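Local atomic coordinates of MAR1 Ribonuclease (PDB entry 2B34), a protein that probably acts as a hydrolase of the isochorismatase type and is called a ribonuclease. Residues S15-C20 and I105-E110; L22-A27 and T67-K72; T57-K62 and F82-F87; E110-V115 and V136-H141; N128-V133 and G155-T160. All coordinates share one frame; numbering follows the deposited sequence.

Contact 1: residues S15-C20 and I105-E110; sequences SALFVC and ILVGIE
Leu17 and Ile105 meet on one face of a parallel strand pair, where the Leu17 methyl CD1 leans over the neighbouring strand and settles 4.0 Å from Ile105 CG2. What swings it there is the first torsion of Leu17 (chi1 175°), which sends CG away from the backbone N and lets one branch reach across while the rest of the side chain rises from the sheet. The same methyl comes near Val107 CG1, so it fills the notch between two residues of the partner strand. Farther along this face, Val19 and Val107 stand side by side and point the same way, CG2 to CG2 at 4.0 Å. On the other face the roles are exchanged: Leu106 leans over, placing CD1 3.8 Å from Phe18 CB, while the Phe18 ring leads away from the pair. Beside Cys20 the partner is Gly108, and the hollow is used by the chain itself: Cys20 O lies 3.3 Å from Gly108 CA in a CA-H...O contact, a spot where a side chain would clash. Five backbone hydrogen bonds lace the strands, from Ile105 N to Ala16 O at 2.8 Å through to Ile109 N to Cys20 O at 3.1 Å. These are the two central strands of the six-stranded parallel sheet of the isochorismatase fold. Helix 33-49 covers the face of Leu17, Ile105 and Val107; helix 114-124 packs on Leu106 and is tied to Cys20 by the disulfide to Cys114, and strand 54-59 continues the sheet beyond 15-20.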
# COMPACT_ATOMS: atom_id res chain seq x y z
N SER A 15 17.47 8.60 19.53
CA SER A 15 16.75 9.34 18.50
C SER A 15 17.17 10.80 18.34
O SER A 15 17.67 11.42 19.27
CB SER A 15 15.24 9.28 18.77
OG SER A 15 14.76 7.95 18.73
N ALA A 16 16.96 11.33 17.14
CA ALA A 16 17.12 12.76 16.88
C ALA A 16 15.92 13.27 16.09
O ALA A 16 15.34 12.55 15.27
CB ALA A 16 18.42 13.03 16.12
N LEU A 17 15.54 14.52 16.35
CA LEU A 17 14.49 15.17 15.58
C LEU A 17 15.10 16.06 14.51
O LEU A 17 15.87 16.98 14.80
CB LEU A 17 13.56 15.98 16.48
CG LEU A 17 12.47 16.83 15.80
CD1 LEU A 17 11.42 15.98 15.06
CD2 LEU A 17 11.81 17.74 16.82
N PHE A 18 14.75 15.78 13.26
CA PHE A 18 15.18 16.59 12.13
C PHE A 18 14.01 17.44 11.64
O PHE A 18 12.95 16.92 11.27
CB PHE A 18 15.73 15.69 11.01
CG PHE A 18 17.21 15.38 11.13
CD1 PHE A 18 17.80 15.14 12.38
CD2 PHE A 18 18.01 15.29 9.99
CE1 PHE A 18 19.16 14.84 12.48
CE2 PHE A 18 19.37 15.00 10.08
CZ PHE A 18 19.95 14.78 11.33
N VAL A 19 14.19 18.76 11.67
CA VAL A 19 13.20 19.71 11.18
C VAL A 19 13.71 20.30 9.87
O VAL A 19 14.64 21.11 9.87
CB VAL A 19 12.96 20.87 12.20
CG1 VAL A 19 11.89 21.84 11.70
CG2 VAL A 19 12.60 20.32 13.58
N CYS A 20 13.13 19.90 8.74
CA CYS A 20 13.68 20.39 7.47
C CYS A 20 12.87 21.45 6.75
O CYS A 20 11.70 21.26 6.37
CB CYS A 20 14.19 19.25 6.55
SG CYS A 20 13.39 18.89 4.99
N ILE A 105 13.64 11.09 13.60
CA ILE A 105 12.26 11.51 13.45
C ILE A 105 12.28 12.72 12.53
O ILE A 105 13.00 13.69 12.79
CB ILE A 105 11.63 11.84 14.82
CG1 ILE A 105 11.80 10.65 15.79
CG2 ILE A 105 10.15 12.24 14.66
CD1 ILE A 105 11.56 10.98 17.26
N LEU A 106 11.50 12.66 11.45
CA LEU A 106 11.58 13.67 10.41
C LEU A 106 10.27 14.42 10.20
O LEU A 106 9.22 13.81 9.96
CB LEU A 106 12.07 13.03 9.09
CG LEU A 106 12.41 13.87 7.85
CD1 LEU A 106 13.31 15.07 8.15
CD2 LEU A 106 13.06 12.97 6.81
N VAL A 107 10.34 15.74 10.31
CA VAL A 107 9.24 16.64 9.98
C VAL A 107 9.71 17.67 8.95
O VAL A 107 10.91 17.89 8.80
CB VAL A 107 8.63 17.35 11.23
CG1 VAL A 107 8.15 16.34 12.26
CG2 VAL A 107 9.63 18.34 11.86
N GLY A 108 8.77 18.29 8.25
CA GLY A 108 9.14 19.37 7.34
C GLY A 108 8.67 19.20 5.92
O GLY A 108 7.80 18.37 5.64
N ILE A 109 9.24 20.00 5.02
CA ILE A 109 8.61 20.21 3.72
C ILE A 109 9.43 20.02 2.47
O ILE A 109 10.66 19.98 2.50
CB ILE A 109 7.87 21.56 3.63
CG1 ILE A 109 8.75 22.70 4.13
CG2 ILE A 109 6.51 21.47 4.34
CD1 ILE A 109 8.21 24.05 3.82
N GLU A 110 8.69 20.02 1.36
CA GLU A 110 9.00 19.26 0.17
C GLU A 110 9.16 17.80 0.61
O GLU A 110 10.27 17.27 0.72
CB GLU A 110 10.18 19.83 -0.64
CG GLU A 110 11.43 20.17 0.16
CD GLU A 110 12.47 20.91 -0.63
OE1 GLU A 110 12.10 21.63 -1.58
OE2 GLU A 110 13.67 20.80 -0.28

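Contact 2: residues L22-A27 and T67-K72; sequences LQEKFA and TVPTLK
Leu22 lays its CB against the methyl CD1 of Leu71, 3.6 Å away, the two leucines crossing at about a right angle. The pairing joins the loop that follows the first strand of the isochorismatase-type alpha/beta fold to the start of the short helix 69-74, for which Val68 is the N-cap residue. Leu71 reaches back from the first turn of that helix, and its CD1 also touches Leu22 CD1, so a single methyl covers the base and one branch of its partner. Helix 33-49 closes over this apolar patch, with Ser40 against Leu22 and Ile37 against Leu71.

The backbones are joined by one bridge, between Gln23 and Thr67. Val68 N donates to Leu22 O at 3.0 Å in a nearly straight bond (168° at the hydrogen), with the donor in the carbonyl plane; Thr67 CA approaches the same oxygen at 3.4 Å. Val68 then hangs its CG2 beside that carbonyl, 3.6 Å from Leu22 O, because chi1 of 169° turns this branch back beside its own backbone N. On the outer side Glu24 runs extended across the ring of Pro69, its OE2 3.7 Å from Pro69 CD, a contact of van der Waals kind.

Thr67 points its methyl and hydroxyl differently: CG2 stays near Leu22 O, while OG1 is hydrogen-bonded to Glu58 of strand 54-59. A water completes the link between the two segments, donating to Thr67 OG1 at 3.0 Å and accepting a weak bond from Leu22 N.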
# COMPACT_ATOMS: atom_id res chain seq x y z
N LEU A 22 11.25 24.22 7.14
CA LEU A 22 9.96 24.81 7.46
C LEU A 22 10.08 26.33 7.61
O LEU A 22 10.05 26.87 8.72
CB LEU A 22 9.35 24.16 8.70
CG LEU A 22 8.68 22.80 8.45
CD1 LEU A 22 8.36 22.09 9.75
CD2 LEU A 22 7.43 22.94 7.60
N GLN A 23 10.21 26.99 6.47
CA GLN A 23 10.54 28.41 6.42
C GLN A 23 9.40 29.29 5.94
O GLN A 23 8.45 28.82 5.32
CB GLN A 23 11.77 28.65 5.54
CG GLN A 23 13.03 27.96 6.04
CD GLN A 23 13.96 27.62 4.90
OE1 GLN A 23 14.62 28.49 4.34
NE2 GLN A 23 14.01 26.35 4.56
N GLU A 24 9.55 30.58 6.23
CA GLU A 24 8.52 31.59 6.03
C GLU A 24 7.93 31.68 4.63
O GLU A 24 6.71 31.69 4.48
CB GLU A 24 9.06 32.95 6.50
CG GLU A 24 9.22 33.03 8.02
CD GLU A 24 10.15 34.15 8.49
OE1 GLU A 24 11.07 34.54 7.73
OE2 GLU A 24 9.96 34.62 9.63
N LYS A 25 8.78 31.72 3.61
CA LYS A 25 8.34 31.90 2.22
C LYS A 25 7.56 30.72 1.62
O LYS A 25 7.04 30.81 0.51
CB LYS A 25 9.52 32.25 1.32
CG LYS A 25 9.99 33.70 1.40
CD LYS A 25 9.10 34.61 0.57
CE LYS A 25 9.92 35.68 -0.17
NZ LYS A 25 10.63 35.11 -1.36
N PHE A 26 7.49 29.62 2.36
CA PHE A 26 6.74 28.44 1.93
C PHE A 26 5.28 28.49 2.36
O PHE A 26 4.47 27.69 1.88
CB PHE A 26 7.34 27.18 2.54
CG PHE A 26 8.59 26.70 1.86
CD1 PHE A 26 8.52 25.99 0.67
CD2 PHE A 26 9.83 26.92 2.45
CE1 PHE A 26 9.67 25.53 0.05
CE2 PHE A 26 10.99 26.45 1.84
CZ PHE A 26 10.91 25.76 0.64
N ALA A 27 4.95 29.42 3.26
CA ALA A 27 3.64 29.46 3.92
C ALA A 27 2.44 29.34 2.99
O ALA A 27 1.46 28.66 3.31
CB ALA A 27 3.50 30.70 4.80
N THR A 67 13.32 29.71 9.41
CA THR A 67 12.36 28.85 10.13
C THR A 67 11.24 29.69 10.77
O THR A 67 11.51 30.70 11.42
CB THR A 67 13.07 28.00 11.21
OG1 THR A 67 14.12 27.23 10.61
CG2 THR A 67 12.10 27.04 11.91
N VAL A 68 10.00 29.26 10.55
CA VAL A 68 8.80 29.88 11.12
C VAL A 68 8.97 30.14 12.63
O VAL A 68 9.30 29.23 13.39
CB VAL A 68 7.55 29.00 10.84
CG1 VAL A 68 6.33 29.47 11.64
CG2 VAL A 68 7.23 28.97 9.35
N PRO A 69 8.77 31.41 13.06
CA PRO A 69 8.95 31.86 14.44
C PRO A 69 8.44 30.90 15.53
O PRO A 69 9.19 30.59 16.45
CB PRO A 69 8.17 33.18 14.48
CG PRO A 69 8.40 33.73 13.11
CD PRO A 69 8.38 32.54 12.18
N THR A 70 7.20 30.43 15.40
CA THR A 70 6.60 29.54 16.40
C THR A 70 7.43 28.28 16.65
O THR A 70 7.53 27.81 17.78
CB THR A 70 5.17 29.11 15.99
OG1 THR A 70 4.45 30.26 15.52
CG2 THR A 70 4.43 28.51 17.17
N LEU A 71 8.03 27.74 15.59
CA LEU A 71 8.86 26.54 15.70
C LEU A 71 10.16 26.83 16.45
O LEU A 71 10.59 26.03 17.28
CB LEU A 71 9.15 25.94 14.32
CG LEU A 71 7.94 25.48 13.48
CD1 LEU A 71 8.37 25.09 12.09
CD2 LEU A 71 7.17 24.35 14.14
N LYS A 72 10.77 27.97 16.15
CA LYS A 72 11.99 28.42 16.82
C LYS A 72 11.77 28.67 18.31
O LYS A 72 12.65 28.42 19.12
CB LYS A 72 12.54 29.69 16.16
CG LYS A 72 13.11 29.46 14.77
CD LYS A 72 13.72 30.73 14.18
CE LYS A 72 15.10 31.01 14.76
NZ LYS A 72 15.73 32.18 14.11
O HOH W 1 13.43 24.75 9.14

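Contact 3: residues T57-K62 and F82-F87; sequences TEQYPK and FDKTKF
Lys84 crosses from strand 82-84 toward Thr57 and Gln59 of the parallel strand 57-59. From CB its chain starts between the backbone N and the carbonyl carbon (chi1 59°), which turns CG in over the neighbouring strand, 3.9 Å from Glu58 O. CD passes near Thr57 CB, and CE rests 3.5 Å from Thr57 OG1. The chain stays extended until a bend at chi4 (64°) turns NZ toward the loop just after its own strand. There NZ donates to Lys86 O at 3.0 Å, in the carbonyl plane, and to Phe87 O at 3.1 Å from well above that carbonyl's plane. A salt bridge to Asp21, which also binds Thr57 OG1, completes its surroundings, so NZ is gripped by one carboxylate and two carbonyls. Gln59 crosses the lysine at about a right angle, its amide facing the 85-87 loop.

Beneath these side chains the backbones pair in parallel: Glu58 N to Phe82 O at 2.8 Å, Lys84 N to Glu58 O, and Tyr60 N to Lys84 O at 2.9 Å. On the other face Pro61 CD packs against Asp83 CB at 3.8 Å. The second subunit borders the loop, where its Asp173 binds Thr85 OG1. Asp21 and Lys84, at the ends of the first and third strands, are consistent with the aspartate and lysine of the isochorismatase-family Asp-Lys-Cys triad, whose cysteine is probably Cys114, here disulfide-bonded to Cys20.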
# COMPACT_ATOMS: atom_id res chain seq x y z
N THR A 57 17.34 22.50 9.52
CA THR A 57 17.95 23.04 8.30
C THR A 57 17.06 24.10 7.67
O THR A 57 15.83 24.06 7.79
CB THR A 57 18.26 21.95 7.23
OG1 THR A 57 17.05 21.28 6.84
CG2 THR A 57 19.29 20.94 7.75
N GLU A 58 17.70 25.05 6.99
CA GLU A 58 17.00 26.05 6.19
C GLU A 58 17.58 26.06 4.78
O GLU A 58 18.80 26.20 4.60
CB GLU A 58 17.10 27.43 6.84
CG GLU A 58 16.61 27.47 8.28
CD GLU A 58 16.71 28.85 8.92
OE1 GLU A 58 17.53 29.67 8.46
OE2 GLU A 58 15.97 29.09 9.91
N GLN A 59 16.71 25.89 3.79
CA GLN A 59 17.10 25.92 2.38
C GLN A 59 17.21 27.36 1.91
O GLN A 59 16.27 28.14 2.05
CB GLN A 59 16.07 25.17 1.52
CG GLN A 59 16.28 25.27 -0.00
CD GLN A 59 17.35 24.34 -0.55
OE1 GLN A 59 17.80 24.49 -1.68
NE2 GLN A 59 17.76 23.36 0.25
N TYR A 60 18.37 27.71 1.35
CA TYR A 60 18.64 29.04 0.80
C TYR A 60 17.87 30.16 1.51
O TYR A 60 17.02 30.82 0.90
CB TYR A 60 18.37 29.04 -0.71
CG TYR A 60 18.85 30.28 -1.46
CD1 TYR A 60 20.21 30.60 -1.51
CD2 TYR A 60 17.95 31.10 -2.13
CE1 TYR A 60 20.65 31.74 -2.19
CE2 TYR A 60 18.38 32.23 -2.82
CZ TYR A 60 19.72 32.54 -2.84
OH TYR A 60 20.14 33.66 -3.53
N PRO A 61 18.15 30.38 2.82
CA PRO A 61 17.38 31.35 3.60
C PRO A 61 17.43 32.80 3.08
O PRO A 61 16.64 33.63 3.52
CB PRO A 61 17.97 31.24 5.01
CG PRO A 61 19.30 30.62 4.82
CD PRO A 61 19.18 29.72 3.64
N LYS A 62 18.35 33.10 2.16
CA LYS A 62 18.41 34.41 1.52
C LYS A 62 17.17 34.68 0.66
O LYS A 62 16.66 35.80 0.61
CB LYS A 62 19.68 34.54 0.68
CG LYS A 62 19.92 35.93 0.10
CD LYS A 62 21.22 36.01 -0.68
CE LYS A 62 21.37 37.38 -1.34
NZ LYS A 62 20.28 37.65 -2.33
N PHE A 82 21.27 24.89 10.46
CA PHE A 82 22.21 24.96 9.34
C PHE A 82 21.53 25.39 8.05
O PHE A 82 20.40 24.97 7.76
CB PHE A 82 22.90 23.60 9.13
CG PHE A 82 23.61 23.07 10.35
CD1 PHE A 82 24.64 23.80 10.95
CD2 PHE A 82 23.27 21.83 10.88
CE1 PHE A 82 25.30 23.31 12.08
CE2 PHE A 82 23.92 21.33 12.01
CZ PHE A 82 24.94 22.07 12.61
N ASP A 83 22.21 26.22 7.27
CA ASP A 83 21.73 26.56 5.94
C ASP A 83 22.31 25.60 4.90
O ASP A 83 23.37 25.00 5.12
CB ASP A 83 22.03 28.02 5.58
CG ASP A 83 23.52 28.31 5.47
OD1 ASP A 83 24.26 28.10 6.45
OD2 ASP A 83 23.95 28.76 4.39
N LYS A 84 21.62 25.46 3.77
CA LYS A 84 22.03 24.54 2.72
C LYS A 84 21.38 24.90 1.38
O LYS A 84 20.37 25.60 1.34
CB LYS A 84 21.69 23.08 3.08
CG LYS A 84 20.20 22.81 3.34
CD LYS A 84 19.92 21.32 3.46
CE LYS A 84 18.42 21.03 3.62
NZ LYS A 84 17.61 21.43 2.44
N THR A 85 21.98 24.40 0.30
CA THR A 85 21.40 24.48 -1.03
C THR A 85 21.08 23.08 -1.55
O THR A 85 20.18 22.91 -2.39
CB THR A 85 22.33 25.20 -2.02
OG1 THR A 85 23.66 24.69 -1.87
CG2 THR A 85 22.33 26.71 -1.76
N LYS A 86 21.81 22.09 -1.06
CA LYS A 86 21.50 20.68 -1.28
C LYS A 86 20.15 20.37 -0.66
O LYS A 86 19.82 20.89 0.41
CB LYS A 86 22.57 19.79 -0.66
CG LYS A 86 23.57 19.19 -1.64
CD LYS A 86 24.41 18.08 -0.98
CE LYS A 86 23.53 16.99 -0.34
NZ LYS A 86 22.90 16.07 -1.33
N PHE A 87 19.36 19.52 -1.31
CA PHE A 87 18.01 19.23 -0.82
C PHE A 87 18.01 18.37 0.43
O PHE A 87 17.18 18.55 1.33
CB PHE A 87 17.13 18.63 -1.93
CG PHE A 87 16.89 19.57 -3.09
CD1 PHE A 87 16.77 20.95 -2.89
CD2 PHE A 87 16.78 19.08 -4.39
CE1 PHE A 87 16.54 21.81 -3.95
CE2 PHE A 87 16.55 19.94 -5.46
CZ PHE A 87 16.44 21.31 -5.24

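Contact 4: residues E110-V115 and V136-H141; sequences EAHVCV and VSSRSH
The His112 imidazole has Val113 CG2 over the centre of one face, 3.5 Å above the plane, and Ser138 OG at its edge, 3.0 Å from ND1. That edge contact is a hydrogen bond in which either atom may be the donor, and it is bent (139°). At the far edge of the ring, NE2 is hydrogen-bonded to Glu162 of the second subunit. Chi1 of 66° sets CG between the backbone N and the carbonyl carbon, and chi2 of -62° turns ND1 toward the serine. Ser138 OG also sits 3.3 Å from Ala111 CB.

Next to it Ala111 CB presses on Val136 CG1 at 3.4 Å, a tight fit, while Val115 CG1 meets the same methyl tip to tip. Ala111 N donates to Ser137 O at 3.1 Å from above the carbonyl plane. Glu110 to Val113 form a type I beta turn leading into helix 114-124, and Glu110 O accepts from Val113 N and Val115 N on opposite faces.

Replacing His112 with a phenylalanine would probably leave both Ser138 OG and the neighbouring subunit's Glu162 without their imidazole partner. With both nitrogens bonded, the ring's rotation is probably fixed, and the Glu162 carboxylate would favour a proton on NE2.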
# COMPACT_ATOMS: atom_id res chain seq x y z
N GLU A 110 8.69 20.02 1.36
CA GLU A 110 9.00 19.26 0.17
C GLU A 110 9.16 17.80 0.61
O GLU A 110 10.27 17.27 0.72
CB GLU A 110 10.18 19.83 -0.64
CG GLU A 110 11.43 20.17 0.16
CD GLU A 110 12.47 20.91 -0.63
OE1 GLU A 110 12.10 21.63 -1.58
OE2 GLU A 110 13.67 20.80 -0.28
N ALA A 111 8.01 17.19 0.89
CA ALA A 111 7.90 15.77 1.21
C ALA A 111 8.60 14.92 0.15
O ALA A 111 9.24 13.93 0.46
CB ALA A 111 6.44 15.36 1.35
N HIS A 112 8.47 15.35 -1.11
CA HIS A 112 9.01 14.63 -2.26
C HIS A 112 10.37 15.16 -2.70
O HIS A 112 10.91 14.72 -3.72
CB HIS A 112 8.01 14.72 -3.41
CG HIS A 112 7.84 16.10 -3.94
ND1 HIS A 112 7.34 17.14 -3.18
CD2 HIS A 112 8.10 16.63 -5.16
CE1 HIS A 112 7.30 18.24 -3.90
NE2 HIS A 112 7.76 17.96 -5.11
N VAL A 113 10.92 16.11 -1.95
CA VAL A 113 12.24 16.68 -2.25
C VAL A 113 13.19 16.60 -1.04
O VAL A 113 13.86 15.58 -0.90
CB VAL A 113 12.15 18.11 -2.87
CG1 VAL A 113 13.48 18.55 -3.43
CG2 VAL A 113 11.09 18.16 -3.97
N CYS A 114 13.24 17.62 -0.17
CA CYS A 114 14.10 17.59 1.03
C CYS A 114 13.85 16.36 1.88
O CYS A 114 14.80 15.66 2.24
CB CYS A 114 13.93 18.83 1.94
SG CYS A 114 14.83 18.76 3.58
N VAL A 115 12.59 16.10 2.20
CA VAL A 115 12.22 15.04 3.13
C VAL A 115 12.56 13.68 2.54
O VAL A 115 13.11 12.83 3.22
CB VAL A 115 10.73 15.12 3.56
CG1 VAL A 115 10.39 14.02 4.56
CG2 VAL A 115 10.41 16.49 4.16
N VAL A 136 4.42 16.54 7.64
CA VAL A 136 5.15 16.53 6.36
C VAL A 136 4.17 16.77 5.20
O VAL A 136 3.11 16.14 5.13
CB VAL A 136 5.92 15.19 6.17
CG1 VAL A 136 6.46 15.05 4.74
CG2 VAL A 136 7.07 15.07 7.17
N SER A 137 4.52 17.69 4.31
CA SER A 137 3.64 18.04 3.19
C SER A 137 4.40 18.60 1.96
O SER A 137 5.61 18.79 2.01
CB SER A 137 2.57 19.04 3.65
OG SER A 137 1.54 19.15 2.69
N SER A 138 3.65 18.85 0.88
CA SER A 138 4.19 19.39 -0.37
C SER A 138 3.26 20.46 -0.93
O SER A 138 2.17 20.67 -0.40
CB SER A 138 4.33 18.28 -1.42
OG SER A 138 5.23 17.27 -1.01
N ARG A 139 3.68 21.12 -2.01
CA ARG A 139 2.83 22.06 -2.74
C ARG A 139 1.65 21.33 -3.39
O ARG A 139 0.52 21.82 -3.39
CB ARG A 139 3.64 22.84 -3.78
CG ARG A 139 2.83 23.80 -4.64
CD ARG A 139 3.71 24.72 -5.50
NE ARG A 139 4.58 23.96 -6.40
CZ ARG A 139 4.99 24.39 -7.60
NH1 ARG A 139 4.60 25.57 -8.06
NH2 ARG A 139 5.79 23.62 -8.33
N SER A 140 1.93 20.15 -3.93
CA SER A 140 0.91 19.31 -4.57
C SER A 140 0.56 18.09 -3.71
O SER A 140 1.45 17.45 -3.14
CB SER A 140 1.43 18.83 -5.93
OG SER A 140 0.71 17.70 -6.37
N HIS A 141 -0.73 17.78 -3.64
CA HIS A 141 -1.23 16.57 -2.96
C HIS A 141 -0.64 15.28 -3.53
O HIS A 141 -0.31 14.36 -2.77
CB HIS A 141 -2.76 16.49 -3.04
CG HIS A 141 -3.48 17.52 -2.24
ND1 HIS A 141 -4.42 18.37 -2.79
CD2 HIS A 141 -3.41 17.85 -0.92
CE1 HIS A 141 -4.90 19.16 -1.85
NE2 HIS A 141 -4.30 18.87 -0.71

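Contact 5: residues N128-V133 and G155-T160; sequences NVHVVV and GAILTT
Strands 128-132 and 157-159 run parallel, 4.7 Å apart at their closest and splayed by 32°, joined by four hydrogen bonds from Ile157 N to Val129 O at one end to Val133 N to Thr159 O at the other. On one face His130 and Ile157 lie alongside each other, and the isoleucine methyl CD1 comes 3.7 Å from His130 NE2. Next to them Thr159 drops its methyl CG2 to 3.4 Å from Val131 O, since chi1 of -174° sends OG1 the other way, to Gln150 of the fourth subunit. On the opposite face Val131 CG2 meets Ala156 CB at 4.1 Å, and Leu158 adds its CD2 near Val131 CB.

Val133, where the chain turns a corner, closes the far end. Its CG2 lies 3.3 Å from Thr159 O and 3.8 Å from Thr160 CG2, while CG1 packs at 4.0 Å on Leu158 CB, crossing it at about a right angle. An alanine at Val133 is likely to open a gap between Leu158 and Thr160, both methyls that bridge them being gone. At the near end a water links Val129 N to Gly155 O, just where Gly155 ends helix 141-154 in a Schellman motif.

This is the last beta-alpha-beta unit of the sheet, and the fourth subunit packs on its outer strand, with Gln153 of that subunit bonding the backbone of Ala156 and Leu158. Main-chain bonds and apolar methyls fasten the strand inward, whereas the outward side mixes polar bonds with apolar packing by Phe146 of the fourth subunit. Buried His130 NE2 is an exception, having no polar partner in the model.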
# COMPACT_ATOMS: atom_id res chain seq x y z
N ASN A 128 17.35 4.34 11.09
CA ASN A 128 15.91 4.19 10.92
C ASN A 128 15.27 5.57 10.81
O ASN A 128 15.61 6.49 11.57
CB ASN A 128 15.29 3.42 12.08
CG ASN A 128 15.99 2.08 12.35
OD1 ASN A 128 16.32 1.76 13.50
ND2 ASN A 128 16.20 1.30 11.30
N VAL A 129 14.37 5.73 9.84
CA VAL A 129 13.70 7.02 9.60
C VAL A 129 12.22 6.91 9.93
O VAL A 129 11.50 6.10 9.34
CB VAL A 129 13.89 7.51 8.14
CG1 VAL A 129 13.25 8.88 7.95
CG2 VAL A 129 15.36 7.56 7.77
N HIS A 130 11.78 7.75 10.87
CA HIS A 130 10.38 7.85 11.25
C HIS A 130 9.79 9.14 10.68
O HIS A 130 10.04 10.23 11.20
CB HIS A 130 10.23 7.77 12.77
CG HIS A 130 10.75 6.48 13.35
ND1 HIS A 130 12.08 6.11 13.26
CD2 HIS A 130 10.12 5.48 14.00
CE1 HIS A 130 12.24 4.93 13.84
NE2 HIS A 130 11.06 4.53 14.30
N VAL A 131 9.04 8.99 9.59
CA VAL A 131 8.43 10.10 8.88
C VAL A 131 7.08 10.43 9.51
O VAL A 131 6.16 9.61 9.48
CB VAL A 131 8.27 9.80 7.36
CG1 VAL A 131 7.63 10.98 6.64
CG2 VAL A 131 9.61 9.46 6.72
N VAL A 132 6.98 11.63 10.08
CA VAL A 132 5.75 12.08 10.73
C VAL A 132 4.83 12.67 9.67
O VAL A 132 4.96 13.84 9.30
CB VAL A 132 6.03 13.12 11.83
CG1 VAL A 132 4.78 13.38 12.65
CG2 VAL A 132 7.17 12.65 12.73
N VAL A 133 3.90 11.85 9.18
CA VAL A 133 3.09 12.20 8.00
C VAL A 133 2.17 13.41 8.20
O VAL A 133 1.87 14.13 7.25
CB VAL A 133 2.28 10.97 7.48
CG1 VAL A 133 3.21 9.85 7.02
CG2 VAL A 133 1.29 10.46 8.52
N GLY A 155 12.03 1.79 3.00
CA GLY A 155 12.13 1.26 4.37
C GLY A 155 11.91 2.27 5.48
O GLY A 155 12.15 1.97 6.66
N ALA A 156 11.44 3.47 5.12
CA ALA A 156 11.10 4.49 6.11
C ALA A 156 9.77 4.15 6.75
O ALA A 156 8.89 3.60 6.11
CB ALA A 156 11.04 5.86 5.46
N ILE A 157 9.63 4.48 8.03
CA ILE A 157 8.39 4.22 8.74
C ILE A 157 7.49 5.45 8.63
O ILE A 157 7.90 6.57 8.94
CB ILE A 157 8.64 3.82 10.22
CG1 ILE A 157 9.51 2.55 10.28
CG2 ILE A 157 7.31 3.59 10.96
CD1 ILE A 157 9.97 2.18 11.68
N LEU A 158 6.26 5.22 8.17
CA LEU A 158 5.26 6.27 8.06
C LEU A 158 4.43 6.31 9.34
O LEU A 158 3.52 5.51 9.53
CB LEU A 158 4.37 6.05 6.83
CG LEU A 158 5.06 5.91 5.47
CD1 LEU A 158 4.03 5.55 4.39
CD2 LEU A 158 5.83 7.17 5.08
N THR A 159 4.77 7.25 10.20
CA THR A 159 4.16 7.35 11.52
C THR A 159 3.41 8.67 11.69
O THR A 159 3.44 9.52 10.80
CB THR A 159 5.22 7.16 12.65
OG1 THR A 159 4.56 7.12 13.92
CG2 THR A 159 6.26 8.26 12.63
N THR A 160 2.74 8.83 12.82
CA THR A 160 2.05 10.08 13.13
C THR A 160 2.60 10.70 14.41
O THR A 160 3.26 10.03 15.21
CB THR A 160 0.52 9.89 13.26
OG1 THR A 160 0.24 8.89 14.25
CG2 THR A 160 -0.09 9.47 11.93
O HOH W 2 13.42 3.17 8.85

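In the fold
Contacts 1 and 5 are buried strand pairs of the same parallel sheet, contact 1 central and contact 5 at one border, joined where strand 103-109 bonds to strand 128-137; both combine backbone hydrogen bonds with mostly apolar side chains, contact 5 adding histidine and threonines. Contact 3 pairs strands at the opposite border, partly exposed and richer in polar groups. Contact 4, also buried, lies at the strand ends: it shares Glu110 with contact 1, and the Cys20-Cys114 disulfide ties the two. Contact 2, partly buried, involves loop and helix and meets contact 3 through Thr67 and Glu58. Contacts 3 and 4 touch at Phe87 and face the second subunit, contact 5 the fourth, contacts 1 and 2 no other chain.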